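Local atomic coordinates of tryptophane-5-halogenase (PDB entry 5UAO), a protein that probably uses flavin-adenine dinucleotide to chlorinate C5 of a tryptophan ring in a lanthipeptide during NAI-107 biosynthesis. Residues A[56-61]-A[223-228]; A[105-110]-A[116-121]; A[137-142]-A[465-470]. All coordinates share one frame; numbering follows the deposited sequence.

Interaction 1 of 3, residues A[56-61]-A[223-228]; sequences DVALVE and LHYDFY. With FAD (flavin-adenine dinucleotide), chain E.
The backbone N of Tyr225, whose ring packs on strand 56-61, donates to Tyr228 OH at 3.0 Å in a nearly straight bond (167° at the hydrogen). The bond spans three residues of the same segment, and there CB of Tyr225 sits over one face of the Tyr228 ring, while CE2 of Tyr228 lies in plane at the edge of the Tyr225 ring. With CG anti to the carbonyl carbon (chi1 -54°), the Tyr225 ring is carried onto the side chains of strand 56-61, where CE1 meets Ala58 CB at 3.7 Å and OH meets Val60 CG2 at 3.6 Å. Val197 of strand 195-208 also touches the Tyr225 side chain. Strand 56-61 is the second strand of what looks like a Rossmann-type FAD-binding fold, and it ends at Glu61, a residue of the FAD pocket. Glu61 OE1 stays 3.8 Å from the ribose O3B of FAD, while OE2 is held by Tyr42 and His196. One residue earlier, Val60 CG1 and Leu223 CD1 meet tip to tip at 4.1 Å. Cutting Tyr225 back to an alanine is likely to open a gap beside Ala58 and Val60 and leave Tyr228 CE2 without the ring whose edge it meets.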
loop_
_atom_site.group_PDB
_atom_site.type_symbol
_atom_site.label_atom_id
_atom_site.label_comp_id
_atom_site.label_asym_id
_atom_site.label_seq_id
_atom_site.Cartn_x
_atom_site.Cartn_y
_atom_site.Cartn_z
ATOM N N ASP A 56 1.228 -29.922 -17.680
ATOM C CA ASP A 56 2.215 -30.215 -18.681
ATOM C C ASP A 56 2.821 -28.884 -19.175
ATOM O O ASP A 56 2.137 -28.091 -19.797
ATOM C CB ASP A 56 1.601 -31.010 -19.806
ATOM C CG ASP A 56 2.614 -31.313 -20.870
ATOM O OD1 ASP A 56 3.701 -31.779 -20.497
ATOM O OD2 ASP A 56 2.372 -31.022 -22.053
ATOM N N VAL A 57 4.097 -28.644 -18.896
ATOM C CA VAL A 57 4.696 -27.357 -19.170
ATOM C C VAL A 57 5.774 -27.556 -20.221
ATOM O O VAL A 57 6.694 -28.358 -20.052
ATOM C CB VAL A 57 5.307 -26.776 -17.893
ATOM C CG1 VAL A 57 6.079 -25.495 -18.196
ATOM C CG2 VAL A 57 4.229 -26.509 -16.848
ATOM N N ALA A 58 5.662 -26.828 -21.321
ATOM C CA ALA A 58 6.576 -26.929 -22.456
ATOM C C ALA A 58 7.261 -25.587 -22.607
ATOM O O ALA A 58 6.591 -24.561 -22.474
ATOM C CB ALA A 58 5.781 -27.239 -23.713
ATOM N N LEU A 59 8.570 -25.573 -22.814
ATOM C CA LEU A 59 9.286 -24.396 -23.148
ATOM C C LEU A 59 9.696 -24.444 -24.630
ATOM O O LEU A 59 10.414 -25.365 -25.021
ATOM C CB LEU A 59 10.519 -24.220 -22.217
ATOM C CG LEU A 59 11.183 -22.833 -22.333
ATOM C CD1 LEU A 59 11.747 -22.293 -21.020
ATOM C CD2 LEU A 59 12.286 -22.819 -23.392
ATOM N N VAL A 60 9.299 -23.402 -25.400
ATOM C CA VAL A 60 9.564 -23.240 -26.829
ATOM C C VAL A 60 10.597 -22.132 -27.070
ATOM O O VAL A 60 10.449 -21.017 -26.595
ATOM C CB VAL A 60 8.283 -22.871 -27.604
ATOM C CG1 VAL A 60 8.527 -22.693 -29.123
ATOM C CG2 VAL A 60 7.129 -23.859 -27.334
ATOM N N GLU A 61 11.675 -22.436 -27.755
ATOM C CA GLU A 61 12.675 -21.417 -28.052
ATOM C C GLU A 61 13.421 -21.675 -29.362
ATOM O O GLU A 61 13.586 -22.831 -29.833
ATOM C CB GLU A 61 13.695 -21.264 -26.931
ATOM C CG GLU A 61 14.502 -22.496 -26.652
ATOM C CD GLU A 61 15.614 -22.325 -25.640
ATOM O OE1 GLU A 61 16.278 -21.272 -25.589
ATOM O OE2 GLU A 61 15.848 -23.271 -24.888
ATOM N N LEU A 223 1.710 -25.509 -32.964
ATOM C CA LEU A 223 1.776 -25.760 -31.529
ATOM C C LEU A 223 0.494 -25.195 -30.861
ATOM O O LEU A 223 -0.005 -24.093 -31.215
ATOM C CB LEU A 223 3.021 -25.101 -30.976
ATOM C CG LEU A 223 4.334 -25.347 -31.715
ATOM C CD1 LEU A 223 5.378 -24.416 -31.132
ATOM C CD2 LEU A 223 4.717 -26.834 -31.545
ATOM N N HIS A 224 -0.043 -25.937 -29.911
ATOM C CA HIS A 224 -1.250 -25.522 -29.230
ATOM C C HIS A 224 -1.083 -25.785 -27.777
ATOM O O HIS A 224 -0.723 -26.919 -27.409
ATOM C CB HIS A 224 -2.496 -26.330 -29.673
ATOM C CG HIS A 224 -3.725 -26.012 -28.854
ATOM N ND1 HIS A 224 -4.603 -24.994 -29.182
ATOM C CD2 HIS A 224 -4.182 -26.537 -27.687
ATOM C CE1 HIS A 224 -5.566 -24.934 -28.278
ATOM N NE2 HIS A 224 -5.328 -25.852 -27.357
ATOM N N TYR A 225 -1.483 -24.825 -26.943
ATOM C CA TYR A 225 -1.451 -24.982 -25.464
ATOM C C TYR A 225 -2.698 -24.343 -24.892
ATOM O O TYR A 225 -3.330 -23.457 -25.515
ATOM C CB TYR A 225 -0.173 -24.362 -24.794
ATOM C CG TYR A 225 1.118 -24.883 -25.402
ATOM C CD1 TYR A 225 1.588 -26.158 -25.114
ATOM C CD2 TYR A 225 1.794 -24.150 -26.356
ATOM C CE1 TYR A 225 2.702 -26.678 -25.751
ATOM C CE2 TYR A 225 2.914 -24.644 -26.981
ATOM C CZ TYR A 225 3.364 -25.911 -26.642
ATOM O OH TYR A 225 4.453 -26.332 -27.291
ATOM N N ASP A 226 -3.058 -24.721 -23.690
ATOM C CA ASP A 226 -4.231 -24.115 -23.053
ATOM C C ASP A 226 -3.953 -22.676 -22.596
ATOM O O ASP A 226 -4.824 -21.848 -22.622
ATOM C CB ASP A 226 -4.739 -24.961 -21.880
ATOM C CG ASP A 226 -5.229 -26.373 -22.315
ATOM O OD1 ASP A 226 -5.890 -26.507 -23.384
ATOM O OD2 ASP A 226 -4.966 -27.327 -21.553
ATOM N N PHE A 227 -2.710 -22.397 -22.232
ATOM C CA PHE A 227 -2.299 -21.067 -21.818
ATOM C C PHE A 227 -0.899 -20.807 -22.360
ATOM O O PHE A 227 -0.075 -21.704 -22.379
ATOM C CB PHE A 227 -2.281 -20.939 -20.279
ATOM C CG PHE A 227 -2.245 -19.512 -19.790
ATOM C CD1 PHE A 227 -3.440 -18.779 -19.611
ATOM C CD2 PHE A 227 -1.047 -18.890 -19.541
ATOM C CE1 PHE A 227 -3.423 -17.466 -19.160
ATOM C CE2 PHE A 227 -1.004 -17.576 -19.066
ATOM C CZ PHE A 227 -2.203 -16.848 -18.905
ATOM N N TYR A 228 -0.621 -19.561 -22.728
ATOM C CA TYR A 228 0.701 -19.179 -23.231
ATOM C C TYR A 228 1.364 -18.119 -22.332
ATOM O O TYR A 228 0.728 -17.097 -21.993
ATOM C CB TYR A 228 0.551 -18.563 -24.642
ATOM C CG TYR A 228 -0.156 -19.484 -25.616
ATOM C CD1 TYR A 228 -1.539 -19.584 -25.613
ATOM C CD2 TYR A 228 0.563 -20.276 -26.480
ATOM C CE1 TYR A 228 -2.164 -20.464 -26.443
ATOM C CE2 TYR A 228 -0.075 -21.184 -27.322
ATOM C CZ TYR A 228 -1.401 -21.269 -27.323
ATOM O OH TYR A 228 -2.040 -22.188 -28.209
HETATM P PA FAD E . 15.512 -12.657 -23.806
HETATM O O1A FAD E . 16.731 -12.997 -22.947
HETATM O O2A FAD E . 15.557 -11.592 -24.919
HETATM O O5B FAD E . 14.858 -14.012 -24.373
HETATM C C5B FAD E . 13.912 -14.089 -25.420
HETATM C C4B FAD E . 13.741 -15.557 -25.766
HETATM O O4B FAD E . 12.613 -15.508 -26.644
HETATM C C3B FAD E . 14.882 -16.258 -26.532
HETATM O O3B FAD E . 15.124 -17.676 -26.054
HETATM C C2B FAD E . 14.386 -16.268 -27.982
HETATM O O2B FAD E . 14.921 -17.362 -28.833
HETATM C C1B FAD E . 12.878 -16.373 -27.753
HETATM N N9A FAD E . 12.117 -15.962 -28.957
HETATM C C8A FAD E . 11.982 -14.693 -29.445
HETATM N N7A FAD E . 11.191 -14.719 -30.553
HETATM C C5A FAD E . 10.852 -16.014 -30.769
HETATM C C6A FAD E . 10.098 -16.714 -31.802
HETATM N N6A FAD E . 9.521 -16.005 -32.817
HETATM N N1A FAD E . 9.960 -18.026 -31.672
HETATM C C2A FAD E . 10.499 -18.731 -30.657
HETATM N N3A FAD E . 11.222 -18.147 -29.701
HETATM C C4A FAD E . 11.422 -16.816 -29.723
HETATM N N1 FAD E . 18.167 -7.601 -15.035
HETATM C C2 FAD E . 18.636 -7.800 -13.757
HETATM O O2 FAD E . 17.919 -8.400 -12.893
HETATM N N3 FAD E . 19.876 -7.382 -13.385
HETATM C C4 FAD E . 20.726 -6.754 -14.222
HETATM O O4 FAD E . 21.856 -6.386 -13.771
HETATM C C4X FAD E . 20.264 -6.516 -15.631
HETATM N N5 FAD E . 21.000 -5.837 -16.555
HETATM C C5X FAD E . 20.565 -5.628 -17.820
HETATM C C6 FAD E . 21.369 -4.928 -18.710
HETATM C C7 FAD E . 20.949 -4.663 -20.001
HETATM C C7M FAD E . 21.800 -3.934 -20.998
HETATM C C8 FAD E . 19.660 -5.176 -20.461
HETATM C C8M FAD E . 19.220 -4.891 -21.882
HETATM C C9 FAD E . 18.852 -5.866 -19.574
HETATM C C9A FAD E . 19.219 -6.112 -18.249
HETATM N N10 FAD E . 18.372 -6.810 -17.318
HETATM C C10 FAD E . 18.896 -6.994 -15.999
HETATM C "C1'" FAD E . 17.051 -7.441 -17.619
HETATM C "C2'" FAD E . 17.421 -8.997 -17.737
HETATM O "O2'" FAD E . 18.485 -8.971 -18.680
HETATM C "C3'" FAD E . 16.719 -10.205 -18.455
HETATM O "O3'" FAD E . 17.454 -11.447 -18.768
HETATM C "C4'" FAD E . 16.610 -9.873 -19.914
HETATM O "O4'" FAD E . 17.037 -8.501 -20.173
HETATM C "C5'" FAD E . 15.208 -10.322 -20.325
HETATM O "O5'" FAD E . 15.130 -11.718 -20.352
HETATM P P FAD E . 13.978 -12.283 -21.367
HETATM O O1P FAD E . 12.736 -11.520 -21.191
HETATM O O2P FAD E . 13.968 -13.764 -21.011
HETATM O O3P FAD E . 14.332 -12.007 -22.877
#

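Interaction 2 of 3, residues A[105-110]-A[116-121]; sequences IRFEWG and FVAPFD
Strands 105-108 and 116-119 run antiparallel at 157°, 4.7 Å apart at closest approach, with Ile105–Ala118 and Phe107–Phe116 as hydrogen-bonded pairs and Arg106–Val117 as the non-hydrogen-bonded pair between them. Each hydrogen-bonded pair exchanges two backbone bonds; Phe107 N to Phe116 O, at 2.8 Å, is representative, and Val117 CA adds a CH contact to Ile105 O.

The aromatic pair carries most of the side-chain contact. Phe116 has its CG between its own N and carbonyl carbon (chi1 54°), which turns the ring back over Phe107. CB of Phe107 then lies over the Phe116 face in a CH-pi contact, 3.8 Å from the ring centroid. The two rings are tilted by 21° but slid apart, their centroids 5.2 Å from each other, so they barely overlap; their closest atoms are Phe107 CD2 and Phe116 CE2, at 3.6 Å. Ala118 CB comes in at the edge of the Phe107 ring, near its plane and 3.8 Å from Phe107 CE2.

This is a beta hairpin, with 116-119 as the outermost strand, within this chain, of a mixed sheet; strand 274-279 continues the sheet beyond 104-108. Helix 461-471 covers the face bearing the phenylalanines, Leu468 touching Phe116 and Thr467 touching Ala118. Just past the strand, Trp109 sets CB 4.1 Å from Phe116 CE1, while its indole lies with one face against Phe107 CD1 and gives its NE1 to His404 O. On the opposite face Arg106 CG meets Val117 CG1 at 4.1 Å. The arginine chain runs extended from there, and its NH1 makes a salt bridge with Glu108 OE1; Arg316 is a second partner of that carboxylate, at OE2. Val117 also packs on helix 144-151, against Ala146 and Met149.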
loop_
_atom_site.group_PDB
_atom_site.type_symbol
_atom_site.label_atom_id
_atom_site.label_comp_id
_atom_site.label_asym_id
_atom_site.label_seq_id
_atom_site.Cartn_x
_atom_site.Cartn_y
_atom_site.Cartn_z
ATOM N N ILE A 105 25.011 -1.251 -3.918
ATOM C CA ILE A 105 25.557 -0.579 -5.063
ATOM C C ILE A 105 26.468 0.572 -4.581
ATOM O O ILE A 105 26.088 1.390 -3.715
ATOM C CB ILE A 105 24.459 0.021 -5.956
ATOM C CG1 ILE A 105 23.523 -1.058 -6.484
ATOM C CG2 ILE A 105 25.095 0.839 -7.050
ATOM C CD1 ILE A 105 22.278 -0.597 -7.208
ATOM N N ARG A 106 27.675 0.581 -5.129
ATOM C CA ARG A 106 28.540 1.724 -5.034
ATOM C C ARG A 106 28.333 2.701 -6.164
ATOM O O ARG A 106 28.723 2.442 -7.332
ATOM C CB ARG A 106 29.983 1.272 -5.054
ATOM C CG ARG A 106 30.972 2.372 -4.773
ATOM C CD ARG A 106 32.441 1.928 -4.737
ATOM N NE ARG A 106 33.147 3.192 -4.583
ATOM C CZ ARG A 106 33.626 3.937 -5.583
ATOM N NH1 ARG A 106 33.654 3.509 -6.846
ATOM N NH2 ARG A 106 34.133 5.116 -5.292
ATOM N N PHE A 107 27.962 3.904 -5.783
ATOM C CA PHE A 107 27.606 4.946 -6.735
ATOM C C PHE A 107 28.731 5.989 -6.896
ATOM O O PHE A 107 28.942 6.812 -5.985
ATOM C CB PHE A 107 26.333 5.643 -6.247
ATOM C CG PHE A 107 25.054 4.959 -6.605
ATOM C CD1 PHE A 107 24.569 5.034 -7.897
ATOM C CD2 PHE A 107 24.312 4.249 -5.650
ATOM C CE1 PHE A 107 23.408 4.395 -8.273
ATOM C CE2 PHE A 107 23.138 3.632 -6.012
ATOM C CZ PHE A 107 22.691 3.678 -7.329
ATOM N N GLU A 108 29.461 5.945 -8.024
ATOM C CA GLU A 108 30.412 7.016 -8.352
ATOM C C GLU A 108 29.574 8.032 -9.152
ATOM O O GLU A 108 29.440 7.986 -10.372
ATOM C CB GLU A 108 31.618 6.616 -9.183
ATOM C CG GLU A 108 32.286 5.359 -8.785
ATOM C CD GLU A 108 33.575 5.226 -9.608
ATOM O OE1 GLU A 108 33.733 4.198 -10.361
ATOM O OE2 GLU A 108 34.356 6.237 -9.602
ATOM N N TRP A 109 28.979 8.919 -8.396
ATOM C CA TRP A 109 27.779 9.577 -8.807
ATOM C C TRP A 109 27.562 10.806 -7.933
ATOM O O TRP A 109 27.809 10.761 -6.730
ATOM C CB TRP A 109 26.622 8.598 -8.543
ATOM C CG TRP A 109 25.358 8.769 -9.375
ATOM C CD1 TRP A 109 24.285 9.608 -9.123
ATOM C CD2 TRP A 109 24.984 7.994 -10.539
ATOM N NE1 TRP A 109 23.307 9.425 -10.097
ATOM C CE2 TRP A 109 23.715 8.449 -10.969
ATOM C CE3 TRP A 109 25.619 7.014 -11.281
ATOM C CZ2 TRP A 109 23.088 7.919 -12.077
ATOM C CZ3 TRP A 109 24.980 6.465 -12.363
ATOM C CH2 TRP A 109 23.744 6.922 -12.781
ATOM N N GLY A 110 26.989 11.858 -8.521
ATOM C CA GLY A 110 26.817 13.088 -7.816
ATOM C C GLY A 110 28.118 13.852 -7.607
ATOM O O GLY A 110 29.184 13.493 -8.173
ATOM N N PHE A 116 29.054 7.586 -3.074
ATOM C CA PHE A 116 28.324 7.093 -1.881
ATOM C C PHE A 116 27.922 5.680 -2.161
ATOM O O PHE A 116 27.951 5.234 -3.306
ATOM C CB PHE A 116 27.053 7.897 -1.503
ATOM C CG PHE A 116 26.071 8.040 -2.640
ATOM C CD1 PHE A 116 26.281 9.022 -3.610
ATOM C CD2 PHE A 116 24.988 7.187 -2.786
ATOM C CE1 PHE A 116 25.429 9.173 -4.685
ATOM C CE2 PHE A 116 24.111 7.338 -3.867
ATOM C CZ PHE A 116 24.310 8.343 -4.803
ATOM N N VAL A 117 27.522 4.992 -1.112
ATOM C CA VAL A 117 27.147 3.587 -1.203
ATOM C C VAL A 117 25.727 3.421 -0.722
ATOM O O VAL A 117 25.263 4.146 0.161
ATOM C CB VAL A 117 28.111 2.631 -0.415
ATOM C CG1 VAL A 117 29.514 2.698 -1.001
ATOM C CG2 VAL A 117 28.124 2.921 1.056
ATOM N N ALA A 118 25.052 2.467 -1.334
ATOM C CA ALA A 118 23.681 2.163 -1.093
ATOM C C ALA A 118 23.556 0.686 -0.749
ATOM O O ALA A 118 23.528 -0.157 -1.645
ATOM C CB ALA A 118 22.889 2.460 -2.361
ATOM N N PRO A 119 23.348 0.385 0.517
ATOM C CA PRO A 119 23.316 -0.974 0.982
ATOM C C PRO A 119 21.901 -1.570 1.060
ATOM O O PRO A 119 20.919 -0.856 1.043
ATOM C CB PRO A 119 23.950 -0.843 2.372
ATOM C CG PRO A 119 23.338 0.410 2.870
ATOM C CD PRO A 119 23.259 1.332 1.659
ATOM N N PHE A 120 21.799 -2.888 1.212
ATOM C CA PHE A 120 20.500 -3.559 1.329
ATOM C C PHE A 120 19.967 -3.665 2.789
ATOM O O PHE A 120 18.830 -4.099 2.981
ATOM C CB PHE A 120 20.620 -5.001 0.831
ATOM C CG PHE A 120 20.669 -5.155 -0.667
ATOM C CD1 PHE A 120 19.601 -4.703 -1.478
ATOM C CD2 PHE A 120 21.726 -5.832 -1.266
ATOM C CE1 PHE A 120 19.661 -4.852 -2.875
ATOM C CE2 PHE A 120 21.758 -6.055 -2.645
ATOM C CZ PHE A 120 20.741 -5.556 -3.459
ATOM N N ASP A 121 20.783 -3.333 3.791
ATOM C CA ASP A 121 20.521 -3.754 5.202
ATOM C C ASP A 121 19.932 -2.734 6.176
ATOM O O ASP A 121 20.030 -2.880 7.427
ATOM C CB ASP A 121 21.802 -4.210 5.837
ATOM C CG ASP A 121 22.776 -3.069 6.059
ATOM O OD1 ASP A 121 22.673 -2.019 5.375
ATOM O OD2 ASP A 121 23.663 -3.252 6.913
#

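Interaction 3 of 3, residues A[137-142]-A[465-470]; sequences GNVNEA and VDTLLL
Thr467 and Leu470, one turn apart on helix 461-471, are the two residues that receive Val139 from the loop 137-142. Following the helix in order, Val465 packs on Phe400 and Asp466 turns elsewhere, its carboxylate accepting from Leu441 N and bonded to Thr442 OG1. Next comes Thr467. Its CG2 lies 4.5 Å from Val139 CG2, a loose methyl-to-methyl approach, while its OG1 is hydrogen-bonded back along the helix to Glu463 O. Leu468 points away from the loop and packs on Phe116, Ile403 and His404, and Leu469 packs on Ile403 and Phe407.

Leu470 closes the contact. Its CB meets Val139 CG1 at 4.0 Å, the two side chains passing obliquely, and the leucine also touches Leu133 of helix 129-136. Val139 has CG1 anti to its carbonyl carbon (chi1 -66°), which directs that methyl to Leu470 and leaves CG2 for Thr467.

Two polar details help to set the loop. Val139 N donates to Asn138 OD1 at 2.7 Å, from above the carbonyl plane of the amide, and Asn138 ND2 is taken up by Gly115 O and Glu114 OE2. Arg112 spans the two segments, with NH1 on Gly137 O and NH2 on Leu470 O.

Ala142 N bonds to Val139 O at 3.1 Å, closing a type I beta turn. The arrangement is loop-on-helix packing: a valine at the start of a turn between helices 129-136 and 144-151 rests against the i, i+3 face of a helix more than 300 residues later in the halogenase chain.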
loop_
_atom_site.group_PDB
_atom_site.type_symbol
_atom_site.label_atom_id
_atom_site.label_comp_id
_atom_site.label_asym_id
_atom_site.label_seq_id
_atom_site.Cartn_x
_atom_site.Cartn_y
_atom_site.Cartn_z
ATOM N N GLY A 137 29.613 13.871 7.024
ATOM C CA GLY A 137 29.436 14.617 5.829
ATOM C C GLY A 137 28.853 13.784 4.666
ATOM O O GLY A 137 28.580 14.322 3.603
ATOM N N ASN A 138 28.591 12.515 4.893
ATOM C CA ASN A 138 28.031 11.622 3.830
ATOM C C ASN A 138 27.237 10.447 4.477
ATOM O O ASN A 138 27.083 10.366 5.705
ATOM C CB ASN A 138 29.245 11.177 3.000
ATOM C CG ASN A 138 28.901 10.632 1.644
ATOM O OD1 ASN A 138 27.759 10.417 1.294
ATOM N ND2 ASN A 138 29.919 10.442 0.844
ATOM N N VAL A 139 26.758 9.516 3.659
ATOM C CA VAL A 139 25.815 8.493 4.043
ATOM C C VAL A 139 26.463 7.149 4.276
ATOM O O VAL A 139 25.771 6.171 4.453
ATOM C CB VAL A 139 24.694 8.266 2.934
ATOM C CG1 VAL A 139 23.834 9.471 2.812
ATOM C CG2 VAL A 139 25.293 7.928 1.557
ATOM N N ASN A 140 27.788 7.100 4.212
ATOM C CA ASN A 140 28.525 5.871 4.116
ATOM C C ASN A 140 28.762 5.211 5.452
ATOM O O ASN A 140 29.301 4.157 5.494
ATOM C CB ASN A 140 29.851 6.112 3.378
ATOM C CG ASN A 140 29.673 6.382 1.922
ATOM O OD1 ASN A 140 28.588 6.266 1.345
ATOM N ND2 ASN A 140 30.764 6.655 1.284
ATOM N N GLU A 141 28.294 5.810 6.529
ATOM C CA GLU A 141 28.234 5.136 7.806
ATOM C C GLU A 141 26.814 4.988 8.306
ATOM O O GLU A 141 26.591 4.807 9.533
ATOM C CB GLU A 141 29.140 5.894 8.843
ATOM C CG GLU A 141 30.630 5.749 8.452
ATOM C CD GLU A 141 31.606 6.028 9.600
ATOM O OE1 GLU A 141 31.173 6.453 10.711
ATOM O OE2 GLU A 141 32.813 5.824 9.391
ATOM N N ALA A 142 25.860 4.963 7.357
ATOM C CA ALA A 142 24.496 4.853 7.730
ATOM C C ALA A 142 24.098 3.456 8.186
ATOM O O ALA A 142 23.105 3.323 8.911
ATOM C CB ALA A 142 23.579 5.279 6.621
ATOM N N VAL A 465 15.042 5.893 -1.688
ATOM C CA VAL A 465 14.838 7.299 -2.153
ATOM C C VAL A 465 15.705 8.262 -1.323
ATOM O O VAL A 465 16.425 9.108 -1.886
ATOM C CB VAL A 465 13.359 7.725 -2.066
ATOM C CG1 VAL A 465 13.186 9.201 -2.467
ATOM C CG2 VAL A 465 12.516 6.824 -3.001
ATOM N N ASP A 466 15.670 8.123 -0.011
ATOM C CA ASP A 466 16.508 8.950 0.869
ATOM C C ASP A 466 18.013 8.818 0.516
ATOM O O ASP A 466 18.739 9.798 0.485
ATOM C CB ASP A 466 16.317 8.518 2.299
ATOM C CG ASP A 466 15.072 9.173 3.007
ATOM O OD1 ASP A 466 14.559 10.295 2.669
ATOM O OD2 ASP A 466 14.662 8.545 4.006
ATOM N N THR A 467 18.475 7.614 0.232
ATOM C CA THR A 467 19.907 7.421 0.043
ATOM C C THR A 467 20.351 8.097 -1.236
ATOM O O THR A 467 21.366 8.768 -1.244
ATOM C CB THR A 467 20.296 5.929 0.062
ATOM O OG1 THR A 467 19.882 5.361 1.294
ATOM C CG2 THR A 467 21.777 5.713 -0.140
ATOM N N LEU A 468 19.566 7.952 -2.297
ATOM C CA LEU A 468 19.880 8.527 -3.580
ATOM C C LEU A 468 19.848 10.032 -3.510
ATOM O O LEU A 468 20.726 10.680 -4.045
ATOM C CB LEU A 468 18.932 8.041 -4.721
ATOM C CG LEU A 468 19.540 6.875 -5.469
ATOM C CD1 LEU A 468 20.822 7.235 -6.261
ATOM C CD2 LEU A 468 19.853 5.744 -4.522
ATOM N N LEU A 469 18.878 10.588 -2.795
ATOM C CA LEU A 469 18.731 12.044 -2.783
ATOM C C LEU A 469 19.842 12.719 -1.875
ATOM O O LEU A 469 20.512 13.662 -2.265
ATOM C CB LEU A 469 17.316 12.385 -2.321
ATOM C CG LEU A 469 16.171 12.107 -3.299
ATOM C CD1 LEU A 469 14.862 12.495 -2.577
ATOM C CD2 LEU A 469 16.321 13.004 -4.476
ATOM N N LEU A 470 20.121 12.118 -0.742
ATOM C CA LEU A 470 21.155 12.654 0.157
ATOM C C LEU A 470 22.538 12.360 -0.416
ATOM O O LEU A 470 23.482 13.169 -0.307
ATOM C CB LEU A 470 20.996 12.005 1.555
ATOM C CG LEU A 470 19.749 12.417 2.337
ATOM C CD1 LEU A 470 19.606 11.401 3.418
ATOM C CD2 LEU A 470 19.854 13.824 2.887
#

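Overall arrangement
Interactions 2 and 3 form one continuous patch, their centres about 8 Å apart: Asn140 OD1 takes a probable hydrogen bond from Val117 N at 3.0 Å, and Val139 CG2 packs on Phe116 CB at 3.5 Å, so one valine serves both the hairpin and helix 461-471. Interaction 1 stands on the other side of the chain's centre, its nearest atoms about 26 Å from interaction 2 and about 32 Å from interaction 3. FAD spans part of that gap. Glu61 of interaction 1 lies beside its adenosine ribose, whereas the side chain of Ile105 in interaction 2 stays about 9 Å from the cofactor, at the isoalloxazine end. Interaction 2 is nested within the loop closed by interaction 1.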